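Local coordinates for phosphodiesterase (Salpingoeca rosetta, PDB 7CJ3), which belongs to the bacteriorhodopsin-like family of helical membrane proteins and carries a bound retinal in its transmembrane domain, at residues Phe55-Phe69 and Phe250-Tyr262. Numbering follows the deposited sequence.
Sequences FSHLQSFYGATSVAF and FQVGEAMNCVADY. With OLC ((2R)-2,3-dihydroxypropyl (9Z)-octadec-9-enoate), chain L; OLC ((2R)-2,3-dihydroxypropyl (9Z)-octadec-9-enoate), chain D.
Tyr-62 and Glu-254 make a hydrogen bond between two nearly parallel helices, whose axes, over these short segments, come within 10.0 Å at an angle of 3°. Glu-254 OE2 accepts from Tyr-62 OH at 2.6 Å with its anti lone pair; the carboxylate reaches the ring at its edge, the two planes 73° apart. A bend at chi2 (-49°) folds the Glu-254 chain, and its CG lies over one face of the Phe-250 ring. The buried carboxylate is also paired with Arg-130 through OE2 and Arg-243 through OE1, which probably favours its charged form.

Much of the remainder is apolar. Phe-61 is a knob in the hole formed by Gln-251, Glu-254, Ala-255 and Cys-258, with CE2 4.0 Å from Ala-255 CB. The aliphatic part of Gln-251 lies against Phe-55, CG to CD1 at 3.7 Å. Cys-258 SG sits at the edge of the Tyr-62 ring, 4.0 Å from CD1, while its CB meets Thr-65 OG1 at 3.3 Å. That hydroxyl, beside its own backbone N, donates back to Phe-61 O from above the carbonyl plane. Leu-58 splits its methyls, CD1 to the edge of the Phe-250 ring and CD2 to Glu-254 CB.

Aromatic pairs lie toward both ends. Phe-250 CD2 stands over one face of the Phe-55 ring, whereas Tyr-262 turns its edge to the face of Phe-69 in a T-shaped pair with centroids 5.4 Å apart.

One monoolein runs along the pair: its O25 is hydrogen-bonded to His-57 NE2 (2.7 Å), and its chain passes Phe-61 and Ala-255 to Tyr-262. Ala-64 and Phe-61 also pack on the second subunit. The arrangement is lengthwise helix packing within a rhodopsin-type transmembrane bundle, where Asp-261, one of the residues of the retinal pocket, is hydrogen-bonded to Tyr-106 and Lys-265.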
loop_
_atom_site.group_PDB
_atom_site.type_symbol
_atom_site.label_atom_id
_atom_site.label_comp_id
_atom_site.label_asym_id
_atom_site.label_seq_id
_atom_site.Cartn_x
_atom_site.Cartn_y
_atom_site.Cartn_z
ATOM N N PHE B 55 -8.923 21.217 -8.509
ATOM C CA PHE B 55 -7.836 20.258 -8.181
ATOM C C PHE B 55 -8.404 18.846 -8.313
ATOM O O PHE B 55 -8.873 18.277 -7.305
ATOM C CB PHE B 55 -7.336 20.503 -6.759
ATOM C CG PHE B 55 -6.753 21.870 -6.466
ATOM C CD1 PHE B 55 -5.831 22.458 -7.321
ATOM C CD2 PHE B 55 -7.077 22.541 -5.294
ATOM C CE1 PHE B 55 -5.266 23.687 -7.023
ATOM C CE2 PHE B 55 -6.507 23.772 -4.996
ATOM C CZ PHE B 55 -5.601 24.343 -5.860
ATOM N N SER B 56 -8.391 18.301 -9.537
ATOM C CA SER B 56 -9.172 17.106 -9.934
ATOM C C SER B 56 -8.504 15.806 -9.486
ATOM O O SER B 56 -9.164 14.770 -9.559
ATOM C CB SER B 56 -9.314 17.099 -11.414
ATOM O OG SER B 56 -8.706 18.256 -11.896
ATOM N N HIS B 57 -7.258 15.832 -9.030
ATOM C CA HIS B 57 -6.497 14.606 -8.676
ATOM C C HIS B 57 -6.636 14.288 -7.188
ATOM O O HIS B 57 -6.261 13.160 -6.796
ATOM C CB HIS B 57 -5.048 14.717 -9.173
ATOM C CG HIS B 57 -4.964 15.129 -10.604
ATOM N ND1 HIS B 57 -5.546 14.392 -11.640
ATOM C CD2 HIS B 57 -4.501 16.271 -11.157
ATOM C CE1 HIS B 57 -5.395 15.039 -12.781
ATOM N NE2 HIS B 57 -4.727 16.180 -12.520
ATOM N N LEU B 58 -7.213 15.212 -6.410
ATOM C CA LEU B 58 -7.189 15.173 -4.920
ATOM C C LEU B 58 -7.992 13.971 -4.397
ATOM O O LEU B 58 -7.471 13.277 -3.501
ATOM C CB LEU B 58 -7.650 16.523 -4.365
ATOM C CG LEU B 58 -6.635 17.657 -4.528
ATOM C CD1 LEU B 58 -7.058 18.916 -3.781
ATOM C CD2 LEU B 58 -5.284 17.232 -4.024
ATOM N N GLN B 59 -9.165 13.675 -4.958
ATOM C CA GLN B 59 -10.026 12.541 -4.500
ATOM C C GLN B 59 -9.252 11.233 -4.732
ATOM O O GLN B 59 -9.197 10.365 -3.832
ATOM C CB GLN B 59 -11.387 12.646 -5.218
ATOM C CG GLN B 59 -12.434 11.593 -4.887
ATOM C CD GLN B 59 -13.678 11.836 -5.720
ATOM O OE1 GLN B 59 -13.778 12.851 -6.432
ATOM N NE2 GLN B 59 -14.626 10.910 -5.615
ATOM N N SER B 60 -8.597 11.111 -5.878
ATOM C CA SER B 60 -7.816 9.910 -6.256
ATOM C C SER B 60 -6.716 9.685 -5.241
ATOM O O SER B 60 -6.541 8.546 -4.820
ATOM C CB SER B 60 -7.215 10.090 -7.617
ATOM O OG SER B 60 -8.215 10.063 -8.629
ATOM N N PHE B 61 -5.989 10.755 -4.897
ATOM C CA PHE B 61 -4.840 10.717 -3.961
ATOM C C PHE B 61 -5.300 10.185 -2.600
ATOM O O PHE B 61 -4.745 9.185 -2.123
ATOM C CB PHE B 61 -4.221 12.103 -3.851
ATOM C CG PHE B 61 -3.562 12.646 -5.094
ATOM C CD1 PHE B 61 -3.404 11.873 -6.234
ATOM C CD2 PHE B 61 -3.050 13.935 -5.096
ATOM C CE1 PHE B 61 -2.809 12.402 -7.376
ATOM C CE2 PHE B 61 -2.443 14.460 -6.228
ATOM C CZ PHE B 61 -2.327 13.690 -7.366
ATOM N N TYR B 62 -6.344 10.801 -2.042
ATOM C CA TYR B 62 -6.930 10.452 -0.722
ATOM C C TYR B 62 -7.514 9.029 -0.803
ATOM O O TYR B 62 -7.132 8.185 0.047
ATOM C CB TYR B 62 -7.876 11.573 -0.251
ATOM C CG TYR B 62 -7.271 12.962 -0.283
ATOM C CD1 TYR B 62 -5.925 13.188 -0.006
ATOM C CD2 TYR B 62 -8.041 14.068 -0.609
ATOM C CE1 TYR B 62 -5.370 14.457 -0.082
ATOM C CE2 TYR B 62 -7.508 15.348 -0.692
ATOM C CZ TYR B 62 -6.163 15.549 -0.424
ATOM O OH TYR B 62 -5.635 16.816 -0.511
ATOM N N GLY B 63 -8.331 8.742 -1.814
ATOM C CA GLY B 63 -8.871 7.396 -2.041
ATOM C C GLY B 63 -7.763 6.378 -1.995
ATOM O O GLY B 63 -7.817 5.461 -1.160
ATOM N N ALA B 64 -6.731 6.569 -2.822
ATOM C CA ALA B 64 -5.619 5.618 -3.003
ATOM C C ALA B 64 -4.894 5.431 -1.679
ATOM O O ALA B 64 -4.584 4.272 -1.314
ATOM C CB ALA B 64 -4.673 6.123 -4.043
ATOM N N THR B 65 -4.608 6.533 -0.986
ATOM C CA THR B 65 -3.886 6.509 0.304
ATOM C C THR B 65 -4.704 5.675 1.273
ATOM O O THR B 65 -4.113 4.880 2.082
ATOM C CB THR B 65 -3.660 7.920 0.830
ATOM O OG1 THR B 65 -3.120 8.686 -0.236
ATOM C CG2 THR B 65 -2.705 7.969 1.999
ATOM N N SER B 66 -6.028 5.826 1.169
ATOM C CA SER B 66 -6.965 5.220 2.151
ATOM C C SER B 66 -6.889 3.703 2.023
ATOM O O SER B 66 -6.664 3.023 3.057
ATOM C CB SER B 66 -8.363 5.714 2.036
ATOM O OG SER B 66 -9.030 5.338 3.219
ATOM N N VAL B 67 -7.017 3.230 0.789
ATOM C CA VAL B 67 -6.933 1.781 0.486
ATOM C C VAL B 67 -5.591 1.262 1.026
ATOM O O VAL B 67 -5.588 0.189 1.708
ATOM C CB VAL B 67 -7.108 1.529 -1.022
ATOM C CG1 VAL B 67 -6.850 0.066 -1.363
ATOM C CG2 VAL B 67 -8.480 1.968 -1.499
ATOM N N ALA B 68 -4.499 2.007 0.793
ATOM C CA ALA B 68 -3.144 1.571 1.190
ATOM C C ALA B 68 -3.113 1.339 2.707
ATOM O O ALA B 68 -2.742 0.242 3.148
ATOM C CB ALA B 68 -2.130 2.584 0.763
ATOM N N PHE B 69 -3.510 2.327 3.501
ATOM C CA PHE B 69 -3.566 2.172 4.978
ATOM C C PHE B 69 -4.494 1.019 5.423
ATOM O O PHE B 69 -4.183 0.316 6.372
ATOM C CB PHE B 69 -4.001 3.486 5.611
ATOM C CG PHE B 69 -2.853 4.434 5.786
ATOM C CD1 PHE B 69 -1.878 4.170 6.729
ATOM C CD2 PHE B 69 -2.744 5.577 5.017
ATOM C CE1 PHE B 69 -0.828 5.058 6.923
ATOM C CE2 PHE B 69 -1.704 6.463 5.213
ATOM C CZ PHE B 69 -0.763 6.212 6.176
ATOM N N PHE B 250 -0.169 23.074 -5.466
ATOM C CA PHE B 250 -0.885 22.463 -4.327
ATOM C C PHE B 250 -0.914 20.943 -4.475
ATOM O O PHE B 250 -0.472 20.227 -3.504
ATOM C CB PHE B 250 -2.304 23.025 -4.250
ATOM C CG PHE B 250 -2.980 22.577 -2.991
ATOM C CD1 PHE B 250 -2.457 22.941 -1.757
ATOM C CD2 PHE B 250 -4.084 21.727 -3.047
ATOM C CE1 PHE B 250 -3.056 22.487 -0.591
ATOM C CE2 PHE B 250 -4.682 21.284 -1.876
ATOM C CZ PHE B 250 -4.167 21.665 -0.652
ATOM N N GLN B 251 -1.401 20.492 -5.649
ATOM C CA GLN B 251 -1.593 19.060 -6.010
ATOM C C GLN B 251 -0.264 18.286 -5.925
ATOM O O GLN B 251 -0.269 17.178 -5.366
ATOM C CB GLN B 251 -2.243 18.935 -7.390
ATOM C CG GLN B 251 -3.642 19.498 -7.448
ATOM C CD GLN B 251 -4.504 18.983 -8.577
ATOM O OE1 GLN B 251 -4.488 19.505 -9.680
ATOM N NE2 GLN B 251 -5.291 17.965 -8.307
ATOM N N VAL B 252 0.843 18.837 -6.430
ATOM C CA VAL B 252 2.176 18.165 -6.313
ATOM C C VAL B 252 2.503 17.963 -4.830
ATOM O O VAL B 252 2.898 16.859 -4.473
ATOM C CB VAL B 252 3.284 18.939 -7.074
ATOM C CG1 VAL B 252 4.687 18.550 -6.607
ATOM C CG2 VAL B 252 3.178 18.760 -8.597
ATOM N N GLY B 253 2.290 18.980 -3.987
ATOM C CA GLY B 253 2.474 18.895 -2.520
ATOM C C GLY B 253 1.587 17.842 -1.850
ATOM O O GLY B 253 2.088 17.117 -0.946
ATOM N N GLU B 254 0.311 17.762 -2.247
ATOM C CA GLU B 254 -0.671 16.796 -1.679
ATOM C C GLU B 254 -0.198 15.366 -1.953
ATOM O O GLU B 254 -0.233 14.528 -1.010
ATOM C CB GLU B 254 -2.065 17.105 -2.234
ATOM C CG GLU B 254 -2.664 18.366 -1.610
ATOM C CD GLU B 254 -2.574 18.363 -0.094
ATOM O OE1 GLU B 254 -1.668 19.008 0.433
ATOM O OE2 GLU B 254 -3.368 17.672 0.553
ATOM N N ALA B 255 0.295 15.119 -3.173
ATOM C CA ALA B 255 0.861 13.822 -3.600
ATOM C C ALA B 255 2.025 13.457 -2.675
ATOM O O ALA B 255 2.034 12.374 -2.097
ATOM C CB ALA B 255 1.290 13.898 -5.044
ATOM N N MET B 256 2.973 14.371 -2.504
ATOM C CA MET B 256 4.175 14.090 -1.682
ATOM C C MET B 256 3.719 13.800 -0.246
ATOM O O MET B 256 4.268 12.865 0.365
ATOM C CB MET B 256 5.160 15.260 -1.736
ATOM C CG MET B 256 5.746 15.459 -3.132
ATOM S SD MET B 256 6.802 16.945 -3.357
ATOM C CE MET B 256 7.926 16.822 -1.965
ATOM N N ASN B 257 2.694 14.515 0.249
ATOM C CA ASN B 257 2.208 14.362 1.642
ATOM C C ASN B 257 1.656 12.950 1.845
ATOM O O ASN B 257 2.059 12.299 2.836
ATOM C CB ASN B 257 1.177 15.421 1.991
ATOM C CG ASN B 257 1.809 16.729 2.404
ATOM O OD1 ASN B 257 2.765 16.760 3.178
ATOM N ND2 ASN B 257 1.241 17.822 1.925
ATOM N N CYS B 258 0.805 12.502 0.913
ATOM C CA CYS B 258 0.152 11.163 0.903
ATOM C C CYS B 258 1.204 10.051 0.942
ATOM O O CYS B 258 1.074 9.147 1.814
ATOM C CB CYS B 258 -0.722 10.986 -0.329
ATOM S SG CYS B 258 -2.107 12.150 -0.352
ATOM N N VAL B 259 2.208 10.151 0.060
ATOM C CA VAL B 259 3.330 9.173 -0.049
ATOM C C VAL B 259 4.148 9.175 1.253
ATOM O O VAL B 259 4.459 8.085 1.751
ATOM C CB VAL B 259 4.207 9.459 -1.291
ATOM C CG1 VAL B 259 5.335 8.431 -1.443
ATOM C CG2 VAL B 259 3.375 9.508 -2.573
ATOM N N ALA B 260 4.477 10.360 1.779
ATOM C CA ALA B 260 5.193 10.588 3.064
ATOM C C ALA B 260 4.414 9.985 4.232
ATOM O O ALA B 260 5.000 9.201 5.033
ATOM C CB ALA B 260 5.362 12.072 3.290
ATOM N N ASP B 261 3.138 10.359 4.349
ATOM C CA ASP B 261 2.287 9.871 5.463
ATOM C C ASP B 261 2.368 8.343 5.503
ATOM O O ASP B 261 2.752 7.790 6.543
ATOM C CB ASP B 261 0.845 10.336 5.315
ATOM C CG ASP B 261 0.100 10.379 6.636
ATOM O OD1 ASP B 261 0.616 9.824 7.626
ATOM O OD2 ASP B 261 -0.979 10.988 6.679
ATOM N N TYR B 262 2.051 7.705 4.372
ATOM C CA TYR B 262 2.050 6.241 4.197
ATOM C C TYR B 262 3.434 5.696 4.549
ATOM O O TYR B 262 3.518 4.765 5.383
ATOM C CB TYR B 262 1.636 5.860 2.780
ATOM C CG TYR B 262 1.608 4.364 2.600
ATOM C CD1 TYR B 262 0.643 3.587 3.216
ATOM C CD2 TYR B 262 2.578 3.712 1.861
ATOM C CE1 TYR B 262 0.632 2.207 3.082
ATOM C CE2 TYR B 262 2.568 2.339 1.702
ATOM C CZ TYR B 262 1.606 1.582 2.329
ATOM O OH TYR B 262 1.607 0.225 2.197
HETATM C C18 OLC L . 1.733 3.797 -1.077
HETATM C C10 OLC L . 0.168 10.176 -4.867
HETATM C C9 OLC L . 1.114 10.079 -5.819
HETATM C C17 OLC L . 0.579 4.757 -0.799
HETATM C C11 OLC L . -0.888 9.132 -4.593
HETATM C C8 OLC L . 1.157 8.839 -6.680
HETATM C C24 OLC L . -2.648 16.075 -15.275
HETATM C C16 OLC L . -0.365 4.651 -1.937
HETATM C C12 OLC L . -0.812 8.913 -3.132
HETATM C C7 OLC L . 2.375 8.857 -7.548
HETATM C C15 OLC L . 0.277 5.296 -3.165
HETATM C C13 OLC L . -0.921 7.467 -2.772
HETATM C C6 OLC L . 2.380 10.105 -8.420
HETATM C C14 OLC L . 0.389 6.820 -3.125
HETATM C C5 OLC L . 1.225 10.288 -9.373
HETATM C C4 OLC L . 0.723 11.690 -9.190
HETATM C C3 OLC L . -0.300 12.012 -10.272
HETATM C C2 OLC L . 0.321 12.158 -11.646
HETATM C C21 OLC L . -0.825 14.906 -14.168
HETATM C C1 OLC L . -0.122 13.482 -12.199
HETATM C C22 OLC L . -2.316 14.826 -14.423
HETATM O O19 OLC L . -0.269 14.412 -11.410
HETATM O O25 OLC L . -4.029 16.477 -15.159
HETATM O O23 OLC L . -2.685 13.527 -15.017
HETATM O O20 OLC L . -0.387 13.652 -13.637
HETATM C C18 OLC D . -3.406 0.290 -2.525
HETATM C C10 OLC D . -9.130 5.365 -5.915
HETATM C C9 OLC D . -10.348 5.493 -5.371
HETATM C C17 OLC D . -3.169 1.209 -3.694
HETATM C C11 OLC D . -8.377 4.058 -6.063
HETATM C C8 OLC D . -10.945 6.892 -5.369
HETATM C C16 OLC D . -4.471 1.785 -4.221
HETATM C C12 OLC D . -7.390 4.102 -7.256
HETATM C C7 OLC D . -11.102 7.422 -6.821
HETATM C C15 OLC D . -4.448 2.007 -5.725
HETATM C C13 OLC D . -5.968 3.711 -6.884
HETATM C C6 OLC D . -12.207 8.484 -7.005
HETATM C C14 OLC D . -5.812 2.328 -6.282
HETATM C C5 OLC D . -12.002 9.462 -8.183
#